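Local coordinates for protein ribokinase (Giardia lamblia, PDB 6WHJ) that probably phosphorylates D-ribose at O-5 using magnesium-bound ATP, feeding nucleotide and amino-acid synthesis or the pentose phosphate pathway, at residues S5-Y15 against D58-V68; F276-L287 against T303-A314. All coordinates share one frame; numbering follows the deposited sequence.

Interaction 1 of 2, residues S5-Y15 against D58-V68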
loop_
_atom_site.group_PDB
_atom_site.type_symbol
_atom_site.label_atom_id
_atom_site.label_comp_id
_atom_site.label_asym_id
_atom_site.label_seq_id
_atom_site.Cartn_x
_atom_site.Cartn_y
_atom_site.Cartn_z
ATOM N N SER B 5 24.803 24.855 -16.618
ATOM C CA SER B 5 24.841 23.560 -17.290
ATOM C C SER B 5 25.734 22.571 -16.533
ATOM O O SER B 5 25.404 21.387 -16.416
ATOM C CB SER B 5 25.321 23.713 -18.733
ATOM O OG SER B 5 25.088 22.524 -19.469
ATOM N N THR B 6 26.866 23.054 -16.027
ATOM C CA THR B 6 27.660 22.248 -15.111
ATOM C C THR B 6 26.843 21.987 -13.856
ATOM O O THR B 6 26.245 22.907 -13.294
ATOM C CB THR B 6 28.958 22.980 -14.749
ATOM O OG1 THR B 6 29.620 23.406 -15.944
ATOM C CG2 THR B 6 29.895 22.087 -13.938
ATOM N N ALA B 7 26.821 20.738 -13.406
ATOM C CA ALA B 7 25.987 20.382 -12.270
ATOM C C ALA B 7 26.665 20.872 -11.002
ATOM O O ALA B 7 27.861 20.636 -10.802
ATOM C CB ALA B 7 25.746 18.874 -12.213
ATOM N N LYS B 8 25.911 21.580 -10.157
ATOM C CA LYS B 8 26.440 22.070 -8.894
ATOM C C LYS B 8 25.844 21.377 -7.679
ATOM O O LYS B 8 26.483 21.363 -6.625
ATOM C CB LYS B 8 26.196 23.583 -8.761
ATOM C CG LYS B 8 26.690 24.449 -9.920
ATOM C CD LYS B 8 28.049 25.069 -9.636
ATOM C CE LYS B 8 29.188 24.095 -9.908
ATOM N NZ LYS B 8 30.446 24.504 -9.210
ATOM N N ILE B 9 24.669 20.764 -7.813
ATOM C CA ILE B 9 24.042 19.980 -6.755
ATOM C C ILE B 9 23.840 18.574 -7.295
ATOM O O ILE B 9 23.164 18.389 -8.314
ATOM C CB ILE B 9 22.701 20.583 -6.293
ATOM C CG1 ILE B 9 22.884 22.023 -5.798
ATOM C CG2 ILE B 9 22.065 19.716 -5.192
ATOM C CD1 ILE B 9 21.578 22.795 -5.663
ATOM N N VAL B 10 24.436 17.591 -6.627
ATOM C CA VAL B 10 24.318 16.185 -6.995
ATOM C C VAL B 10 23.555 15.493 -5.867
ATOM O O VAL B 10 23.974 15.545 -4.703
ATOM C CB VAL B 10 25.701 15.542 -7.228
ATOM C CG1 VAL B 10 25.573 14.075 -7.601
ATOM C CG2 VAL B 10 26.479 16.291 -8.290
ATOM N N ILE B 11 22.433 14.864 -6.193
ATOM C CA ILE B 11 21.617 14.164 -5.204
ATOM C C ILE B 11 21.684 12.673 -5.516
ATOM O O ILE B 11 21.237 12.231 -6.582
ATOM C CB ILE B 11 20.158 14.658 -5.185
ATOM C CG1 ILE B 11 20.079 16.170 -4.990
ATOM C CG2 ILE B 11 19.366 13.947 -4.106
ATOM C CD1 ILE B 11 19.932 16.931 -6.284
ATOM N N ILE B 12 22.262 11.905 -4.603
ATOM C CA ILE B 12 22.392 10.463 -4.752
ATOM C C ILE B 12 21.372 9.830 -3.815
ATOM O O ILE B 12 21.566 9.834 -2.594
ATOM C CB ILE B 12 23.810 9.984 -4.416
ATOM C CG1 ILE B 12 24.860 10.821 -5.159
ATOM C CG2 ILE B 12 23.962 8.528 -4.777
ATOM C CD1 ILE B 12 26.287 10.629 -4.635
ATOM N N GLY B 13 20.296 9.280 -4.367
ATOM C CA GLY B 13 19.292 8.682 -3.520
ATOM C C GLY B 13 18.190 7.978 -4.279
ATOM O O GLY B 13 18.347 7.585 -5.435
ATOM N N SER B 14 17.053 7.849 -3.615
ATOM C CA SER B 14 16.019 6.925 -4.051
ATOM C C SER B 14 14.962 7.590 -4.924
ATOM O O SER B 14 14.713 8.799 -4.838
ATOM C CB SER B 14 15.343 6.305 -2.836
ATOM O OG SER B 14 14.763 7.340 -2.067
ATOM N N TYR B 15 14.336 6.772 -5.765
ATOM C CA TYR B 15 13.049 7.095 -6.360
ATOM C C TYR B 15 12.078 5.997 -5.957
ATOM O O TYR B 15 12.362 4.808 -6.148
ATOM C CB TYR B 15 13.089 7.202 -7.892
ATOM C CG TYR B 15 11.678 7.301 -8.442
ATOM C CD1 TYR B 15 10.998 8.505 -8.407
ATOM C CD2 TYR B 15 10.994 6.179 -8.896
ATOM C CE1 TYR B 15 9.699 8.611 -8.847
ATOM C CE2 TYR B 15 9.683 6.273 -9.344
ATOM C CZ TYR B 15 9.039 7.498 -9.313
ATOM O OH TYR B 15 7.735 7.639 -9.754
ATOM N N ASP B 58 18.130 28.148 -13.169
ATOM C CA ASP B 58 18.314 27.227 -14.284
ATOM C C ASP B 58 18.345 25.808 -13.730
ATOM O O ASP B 58 19.255 25.469 -12.954
ATOM C CB ASP B 58 19.604 27.545 -15.055
ATOM C CG ASP B 58 20.093 26.383 -15.920
ATOM O OD1 ASP B 58 19.254 25.642 -16.485
ATOM O OD2 ASP B 58 21.327 26.252 -16.081
ATOM N N PRO B 59 17.364 24.962 -14.054
ATOM C CA PRO B 59 17.312 23.621 -13.438
ATOM C C PRO B 59 18.514 22.745 -13.746
ATOM O O PRO B 59 18.778 21.805 -12.985
ATOM C CB PRO B 59 16.026 23.012 -14.008
ATOM C CG PRO B 59 15.235 24.160 -14.535
ATOM C CD PRO B 59 16.187 25.255 -14.889
ATOM N N SER B 60 19.280 23.036 -14.797
ATOM C CA SER B 60 20.379 22.151 -15.174
ATOM C C SER B 60 21.505 22.119 -14.145
ATOM O O SER B 60 22.440 21.332 -14.306
ATOM C CB SER B 60 20.923 22.542 -16.551
ATOM O OG SER B 60 21.745 23.685 -16.468
ATOM N N ARG B 61 21.439 22.937 -13.093
ATOM C CA ARG B 61 22.444 22.913 -12.033
ATOM C C ARG B 61 22.231 21.770 -11.047
ATOM O O ARG B 61 23.138 21.465 -10.263
ATOM C CB ARG B 61 22.425 24.237 -11.271
ATOM C CG ARG B 61 22.323 25.455 -12.164
ATOM C CD ARG B 61 22.772 26.703 -11.430
ATOM N NE ARG B 61 24.220 26.839 -11.460
ATOM C CZ ARG B 61 24.891 27.849 -10.920
ATOM N NH1 ARG B 61 24.245 28.838 -10.311
ATOM N NH2 ARG B 61 26.213 27.874 -11.007
ATOM N N ALA B 62 21.055 21.153 -11.051
ATOM C CA ALA B 62 20.800 19.971 -10.248
ATOM C C ALA B 62 21.100 18.718 -11.061
ATOM O O ALA B 62 21.046 18.719 -12.293
ATOM C CB ALA B 62 19.356 19.955 -9.758
ATOM N N PHE B 63 21.410 17.635 -10.353
ATOM C CA PHE B 63 21.762 16.375 -10.998
ATOM C C PHE B 63 21.298 15.256 -10.079
ATOM O O PHE B 63 21.706 15.204 -8.915
ATOM C CB PHE B 63 23.274 16.296 -11.259
ATOM C CG PHE B 63 23.696 15.151 -12.157
ATOM C CD1 PHE B 63 23.449 15.192 -13.517
ATOM C CD2 PHE B 63 24.372 14.055 -11.645
ATOM C CE1 PHE B 63 23.842 14.151 -14.338
ATOM C CE2 PHE B 63 24.766 13.014 -12.457
ATOM C CZ PHE B 63 24.500 13.062 -13.807
ATOM N N PHE B 64 20.421 14.386 -10.575
ATOM C CA PHE B 64 19.891 13.301 -9.760
ATOM C C PHE B 64 20.583 11.998 -10.143
ATOM O O PHE B 64 20.736 11.691 -11.330
ATOM C CB PHE B 64 18.373 13.171 -9.911
ATOM C CG PHE B 64 17.789 11.994 -9.159
ATOM C CD1 PHE B 64 18.018 11.847 -7.794
ATOM C CD2 PHE B 64 16.984 11.059 -9.805
ATOM C CE1 PHE B 64 17.492 10.772 -7.099
ATOM C CE2 PHE B 64 16.447 9.983 -9.107
ATOM C CZ PHE B 64 16.701 9.839 -7.756
ATOM N N VAL B 65 21.004 11.242 -9.132
ATOM C CA VAL B 65 21.653 9.953 -9.311
ATOM C C VAL B 65 20.803 8.920 -8.592
ATOM O O VAL B 65 20.651 8.990 -7.366
ATOM C CB VAL B 65 23.084 9.953 -8.756
ATOM C CG1 VAL B 65 23.756 8.609 -9.035
ATOM C CG2 VAL B 65 23.881 11.125 -9.318
ATOM N N GLY B 66 20.247 7.974 -9.346
ATOM C CA GLY B 66 19.389 6.946 -8.781
ATOM C C GLY B 66 19.204 5.796 -9.745
ATOM O O GLY B 66 19.592 5.870 -10.910
ATOM N N ALA B 67 18.584 4.727 -9.245
ATOM C CA ALA B 67 18.343 3.517 -10.022
ATOM C C ALA B 67 16.876 3.115 -9.925
ATOM O O ALA B 67 16.278 3.164 -8.845
ATOM C CB ALA B 67 19.231 2.361 -9.556
ATOM N N VAL B 68 16.297 2.759 -11.075
ATOM C CA VAL B 68 14.917 2.310 -11.202
ATOM C C VAL B 68 14.904 1.052 -12.069
ATOM O O VAL B 68 15.891 0.704 -12.723
ATOM C CB VAL B 68 14.004 3.394 -11.810
ATOM C CG1 VAL B 68 14.016 4.652 -10.945
ATOM C CG2 VAL B 68 14.416 3.701 -13.262
HETATM O O HOH W 1 17.855 5.019 -6.444
HETATM O O HOH W 2 13.456 2.690 -7.886
#

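Interaction 2 of 2, residues F276-L287 against T303-A314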
loop_
_atom_site.group_PDB
_atom_site.type_symbol
_atom_site.label_atom_id
_atom_site.label_comp_id
_atom_site.label_asym_id
_atom_site.label_seq_id
_atom_site.Cartn_x
_atom_site.Cartn_y
_atom_site.Cartn_z
ATOM N N PHE B 276 12.217 21.630 1.821
ATOM C CA PHE B 276 13.131 22.419 2.641
ATOM C C PHE B 276 14.575 22.044 2.348
ATOM O O PHE B 276 15.433 22.916 2.180
ATOM C CB PHE B 276 12.818 22.242 4.126
ATOM C CG PHE B 276 13.715 23.046 5.037
ATOM C CD1 PHE B 276 14.954 22.558 5.436
ATOM C CD2 PHE B 276 13.320 24.289 5.493
ATOM C CE1 PHE B 276 15.774 23.299 6.268
ATOM C CE2 PHE B 276 14.136 25.032 6.329
ATOM C CZ PHE B 276 15.367 24.540 6.713
ATOM N N ILE B 277 14.870 20.744 2.295
ATOM C CA ILE B 277 16.247 20.333 2.039
ATOM C C ILE B 277 16.686 20.791 0.655
ATOM O O ILE B 277 17.779 21.349 0.489
ATOM C CB ILE B 277 16.397 18.809 2.215
ATOM C CG1 ILE B 277 16.195 18.413 3.678
ATOM C CG2 ILE B 277 17.754 18.341 1.704
ATOM C CD1 ILE B 277 17.239 18.975 4.588
ATOM N N GLY B 278 15.816 20.625 -0.347
ATOM C CA GLY B 278 16.171 21.042 -1.696
ATOM C C GLY B 278 16.433 22.535 -1.802
ATOM O O GLY B 278 17.441 22.958 -2.378
ATOM N N SER B 279 15.521 23.354 -1.257
ATOM C CA SER B 279 15.694 24.801 -1.313
ATOM C C SER B 279 16.929 25.244 -0.540
ATOM O O SER B 279 17.693 26.094 -1.015
ATOM C CB SER B 279 14.455 25.499 -0.768
ATOM O OG SER B 279 13.310 25.030 -1.438
ATOM N N PHE B 280 17.160 24.643 0.633
ATOM C CA PHE B 280 18.359 24.935 1.410
ATOM C C PHE B 280 19.612 24.711 0.571
ATOM O O PHE B 280 20.536 25.532 0.587
ATOM C CB PHE B 280 18.385 24.054 2.664
ATOM C CG PHE B 280 19.615 24.217 3.496
ATOM C CD1 PHE B 280 19.849 25.391 4.200
ATOM C CD2 PHE B 280 20.584 23.213 3.526
ATOM C CE1 PHE B 280 21.001 25.545 4.968
ATOM C CE2 PHE B 280 21.747 23.358 4.285
ATOM C CZ PHE B 280 21.955 24.531 5.008
ATOM N N CYS B 281 19.647 23.615 -0.193
ATOM C CA CYS B 281 20.811 23.338 -1.027
ATOM C C CYS B 281 20.926 24.333 -2.174
ATOM O O CYS B 281 22.036 24.756 -2.519
ATOM C CB CYS B 281 20.752 21.909 -1.559
ATOM S SG CYS B 281 21.039 20.675 -0.279
ATOM N N VAL B 282 19.800 24.709 -2.788
ATOM C CA VAL B 282 19.851 25.684 -3.876
ATOM C C VAL B 282 20.468 26.989 -3.390
ATOM O O VAL B 282 21.428 27.495 -3.980
ATOM C CB VAL B 282 18.450 25.905 -4.478
ATOM C CG1 VAL B 282 18.425 27.169 -5.325
ATOM C CG2 VAL B 282 18.060 24.708 -5.321
ATOM N N ARG B 283 19.939 27.538 -2.289
ATOM C CA ARG B 283 20.451 28.801 -1.760
ATOM C C ARG B 283 21.864 28.660 -1.215
ATOM O O ARG B 283 22.662 29.595 -1.326
ATOM C CB ARG B 283 19.534 29.330 -0.664
ATOM C CG ARG B 283 19.727 30.801 -0.351
ATOM C CD ARG B 283 19.491 31.662 -1.571
ATOM N NE ARG B 283 19.847 33.051 -1.305
ATOM C CZ ARG B 283 20.685 33.774 -2.041
ATOM N NH1 ARG B 283 21.251 33.254 -3.125
ATOM N NH2 ARG B 283 20.933 35.031 -1.699
ATOM N N LEU B 284 22.189 27.512 -0.622
ATOM C CA LEU B 284 23.545 27.280 -0.147
ATOM C C LEU B 284 24.524 27.318 -1.307
ATOM O O LEU B 284 25.558 27.993 -1.245
ATOM C CB LEU B 284 23.613 25.944 0.582
ATOM C CG LEU B 284 24.792 25.666 1.501
ATOM C CD1 LEU B 284 24.960 26.813 2.472
ATOM C CD2 LEU B 284 24.530 24.373 2.257
ATOM N N MET B 285 24.186 26.624 -2.394
ATOM C CA MET B 285 25.040 26.602 -3.574
ATOM C C MET B 285 25.179 27.989 -4.188
ATOM O O MET B 285 26.250 28.339 -4.697
ATOM C CB MET B 285 24.479 25.612 -4.600
ATOM C CG MET B 285 25.304 25.466 -5.871
ATOM S SD MET B 285 24.783 26.635 -7.154
ATOM C CE MET B 285 23.070 26.157 -7.338
ATOM N N GLU B 286 24.120 28.801 -4.133
ATOM C CA GLU B 286 24.187 30.132 -4.727
ATOM C C GLU B 286 25.047 31.068 -3.894
ATOM O O GLU B 286 25.816 31.864 -4.442
ATOM C CB GLU B 286 22.784 30.707 -4.898
ATOM C CG GLU B 286 22.014 30.098 -6.048
ATOM C CD GLU B 286 20.553 30.517 -6.072
ATOM O OE1 GLU B 286 20.132 31.282 -5.174
ATOM O OE2 GLU B 286 19.834 30.098 -7.012
ATOM N N LEU B 287 24.946 30.975 -2.564
ATOM C CA LEU B 287 25.749 31.840 -1.706
ATOM C C LEU B 287 27.238 31.537 -1.832
ATOM O O LEU B 287 28.070 32.421 -1.594
ATOM C CB LEU B 287 25.292 31.701 -0.253
ATOM C CG LEU B 287 23.888 32.234 0.053
ATOM C CD1 LEU B 287 23.448 31.836 1.450
ATOM C CD2 LEU B 287 23.795 33.748 -0.144
ATOM N N THR B 303 25.956 32.522 6.818
ATOM C CA THR B 303 25.663 32.056 5.466
ATOM C C THR B 303 24.737 30.852 5.505
ATOM O O THR B 303 23.794 30.759 4.712
ATOM C CB THR B 303 26.954 31.707 4.722
ATOM O OG1 THR B 303 27.818 32.855 4.666
ATOM C CG2 THR B 303 26.638 31.240 3.300
ATOM N N ILE B 304 25.000 29.914 6.421
ATOM C CA ILE B 304 24.112 28.772 6.612
ATOM C C ILE B 304 22.732 29.254 7.027
ATOM O O ILE B 304 21.709 28.706 6.596
ATOM C CB ILE B 304 24.706 27.797 7.648
ATOM C CG1 ILE B 304 26.152 27.453 7.278
ATOM C CG2 ILE B 304 23.835 26.548 7.800
ATOM C CD1 ILE B 304 26.298 26.773 5.931
ATOM N N ALA B 305 22.684 30.292 7.869
ATOM C CA ALA B 305 21.399 30.819 8.313
ATOM C C ALA B 305 20.625 31.446 7.160
ATOM O O ALA B 305 19.410 31.249 7.050
ATOM C CB ALA B 305 21.599 31.835 9.435
ATOM N N GLU B 306 21.309 32.169 6.265
ATOM C CA GLU B 306 20.596 32.784 5.151
ATOM C C GLU B 306 20.019 31.727 4.214
ATOM O O GLU B 306 18.904 31.884 3.704
ATOM C CB GLU B 306 21.504 33.751 4.389
ATOM C CG GLU B 306 20.756 34.463 3.260
ATOM C CD GLU B 306 21.609 35.431 2.466
ATOM O OE1 GLU B 306 21.222 35.745 1.318
ATOM O OE2 GLU B 306 22.652 35.890 2.985
ATOM N N ALA B 307 20.752 30.637 3.987
ATOM C CA ALA B 307 20.220 29.555 3.167
ATOM C C ALA B 307 18.977 28.942 3.803
ATOM O O ALA B 307 18.014 28.604 3.108
ATOM C CB ALA B 307 21.300 28.494 2.939
ATOM N N ALA B 308 18.963 28.824 5.132
ATOM C CA ALA B 308 17.813 28.236 5.812
ATOM C C ALA B 308 16.610 29.177 5.847
ATOM O O ALA B 308 15.466 28.706 5.786
ATOM C CB ALA B 308 18.205 27.817 7.230
ATOM N N ARG B 309 16.836 30.498 5.915
ATOM C CA ARG B 309 15.717 31.434 5.798
ATOM C C ARG B 309 15.024 31.273 4.455
ATOM O O ARG B 309 13.791 31.273 4.373
ATOM C CB ARG B 309 16.189 32.882 5.963
ATOM C CG ARG B 309 16.488 33.310 7.385
ATOM C CD ARG B 309 16.778 34.817 7.461
ATOM N NE ARG B 309 18.163 35.172 7.129
ATOM C CZ ARG B 309 19.162 35.178 8.007
ATOM N NH1 ARG B 309 18.942 34.839 9.271
ATOM N NH2 ARG B 309 20.384 35.511 7.624
ATOM N N PHE B 310 15.811 31.117 3.393
ATOM C CA PHE B 310 15.260 30.875 2.070
ATOM C C PHE B 310 14.482 29.567 2.045
ATOM O O PHE B 310 13.352 29.515 1.544
ATOM C CB PHE B 310 16.420 30.871 1.073
ATOM C CG PHE B 310 16.036 30.621 -0.353
ATOM C CD1 PHE B 310 15.703 31.671 -1.186
ATOM C CD2 PHE B 310 16.094 29.346 -0.886
ATOM C CE1 PHE B 310 15.388 31.445 -2.516
ATOM C CE2 PHE B 310 15.786 29.117 -2.207
ATOM C CZ PHE B 310 15.428 30.163 -3.022
ATOM N N ALA B 311 15.031 28.522 2.667
ATOM C CA ALA B 311 14.365 27.223 2.657
ATOM C C ALA B 311 13.057 27.270 3.430
ATOM O O ALA B 311 12.091 26.594 3.056
ATOM C CB ALA B 311 15.291 26.145 3.223
ATOM N N SER B 312 13.007 28.056 4.513
ATOM C CA SER B 312 11.762 28.197 5.272
ATOM C C SER B 312 10.652 28.818 4.427
ATOM O O SER B 312 9.513 28.341 4.437
ATOM C CB SER B 312 11.999 29.036 6.531
ATOM O OG SER B 312 12.974 28.429 7.355
ATOM N N VAL B 313 10.972 29.872 3.673
ATOM C CA VAL B 313 9.965 30.532 2.853
ATOM C C VAL B 313 9.434 29.565 1.802
ATOM O O VAL B 313 8.221 29.494 1.556
ATOM C CB VAL B 313 10.554 31.812 2.223
ATOM C CG1 VAL B 313 9.580 32.451 1.232
ATOM C CG2 VAL B 313 10.944 32.808 3.307
ATOM N N ALA B 314 10.329 28.794 1.173
ATOM C CA ALA B 314 9.887 27.821 0.183
ATOM C C ALA B 314 9.049 26.720 0.822
ATOM O O ALA B 314 8.012 26.325 0.275
ATOM C CB ALA B 314 11.088 27.238 -0.552
#

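Interaction 1 of 2, residues S5-Y15 against D58-V68
Arg-61 O receives two backbone donors at the entrance to a parallel strand pair: Lys-8 N at 2.8 Å and Ile-9 N at 3.0 Å. Further along, Ile-11 N to Phe-63 O, Val-65 N to Ile-11 O and Gly-13 N to Val-65 O continue the pairing, whereas Phe-63 N to Ile-9 O is weak, its N-H...O angle being only 119°. Strands 9-12 and 62-65 run 18° apart. Phe-64 leaves its strand with CG trans to the backbone N (chi1 176°), which lays the ring beside the first strand. CB and CG lead to CD1, 3.5 Å from Ile-11 O; CE1 lies 3.7 Å from Gly-13 O, and CZ reaches that carbonyl and also Ser-14 O. Gly-66 N sits over the centre of one ring face, 4.2 Å above its plane. Connected through helix 44-55, with strands 16-22 and 32-42 of the smaller sheet inserted before it, the two strands form a beta-alpha-beta crossover in the central sheet of the PfkB fold. That helix packs on Ile-11, Ala-62 and Phe-64, while helix 131-135 meets Ala-7, Val-10 and Ile-12. On the latter face Val-10 CG1 meets Val-65 CG2 at 3.8 Å, and Ile-12 runs side by side with Val-65. Beyond the pairing, a water bridges Tyr-15 O and Ala-67 O, and Ser-14 OG is hydrogen-bonded to Glu-146, a predicted substrate ligand. At the other end, the guanidinium of Arg-61 lies against Lys-8 CG and CD while NH2 forms a salt bridge with Glu-289.

Interaction 2 of 2, residues F276-L287 against T303-A314
Phe-280 turns CG away from its own backbone nitrogen (chi1 177°), pushing its ring into segment 303-314; Arg-283 starts out the same way but bends at chi2 (59°), so that its aliphatic part crosses Phe-310. The result is knobs-into-holes packing between two helices whose N-to-C directions differ by 139°, with axes 7.8 Å apart at closest approach. Phe-280 is one knob, seated among Ile-304, Ala-307, Ala-308 and Ala-311. Its CE1 lies 3.6 Å from Ala-307 CB, and the ring presents its edge, in plane, to Ile-304 O and Ala-308 N. Ala-307 is the reciprocal knob, held by Phe-280, Arg-283, Leu-284 and Leu-287; the small alanines here are consistent with the short interaxial distance. In the PfkB fold both helices cover the large central sheet, and the first turn of helix 272-287 carries Gly-273 and Asp-274, predicted ATP ligands, the latter also the predicted proton acceptor. This helix packs on strand 140-143 through Cys-281 and Leu-284, whereas Ala-308 and Ser-312 of the second helix rest on strand 255-258.

Beside this core, Arg-283 CD stands over one face of Phe-310, 4.0 Å from the ring centroid, in a CH-pi contact. Its guanidinium then joins two carboxylates. NH1 bonds Glu-286 OE1 at 3.1 Å on the anti lone pair, and NH2 makes a weak bond, within a salt bridge, to Glu-306 OE1, also at 3.1 Å. Glu-286 is shared with Arg-331. Leu-287 CD2 lies 3.5 Å above one face of the guanidinium, displaced toward its rim. At the opposite end of the interface, Ala-311 CB sits over one face of the Phe-276 ring, 3.6 Å from its centroid, while Ser-312 OG lies in plane at that ring's edge.

How the interactions relate
Both contacts are largely buried, their centres about 17 Å apart, and they touch directly: Lys-8 CB packs 3.6 Å from Met-285 CG, and Ile-9 CD1 lies 3.7 Å from Cys-281 O. Thus interaction 1 supplies part of the central sheet and interaction 2 places helix 272-287 against it, with helix 301-318 beside it, itself resting on edge strand 255-258. Helix 44-55 borders both, through Ala-49 and Cys-52 in the first and Val-55 in the second. Their chemistry differs accordingly. Backbone hydrogen bonds join the strands, whereas side-chain packing joins the helices. Interaction 1 has no salt bridge between its own segments, Arg-61 pairing with Glu-289, whereas Arg-283 and Glu-306 bridge the helices of interaction 2.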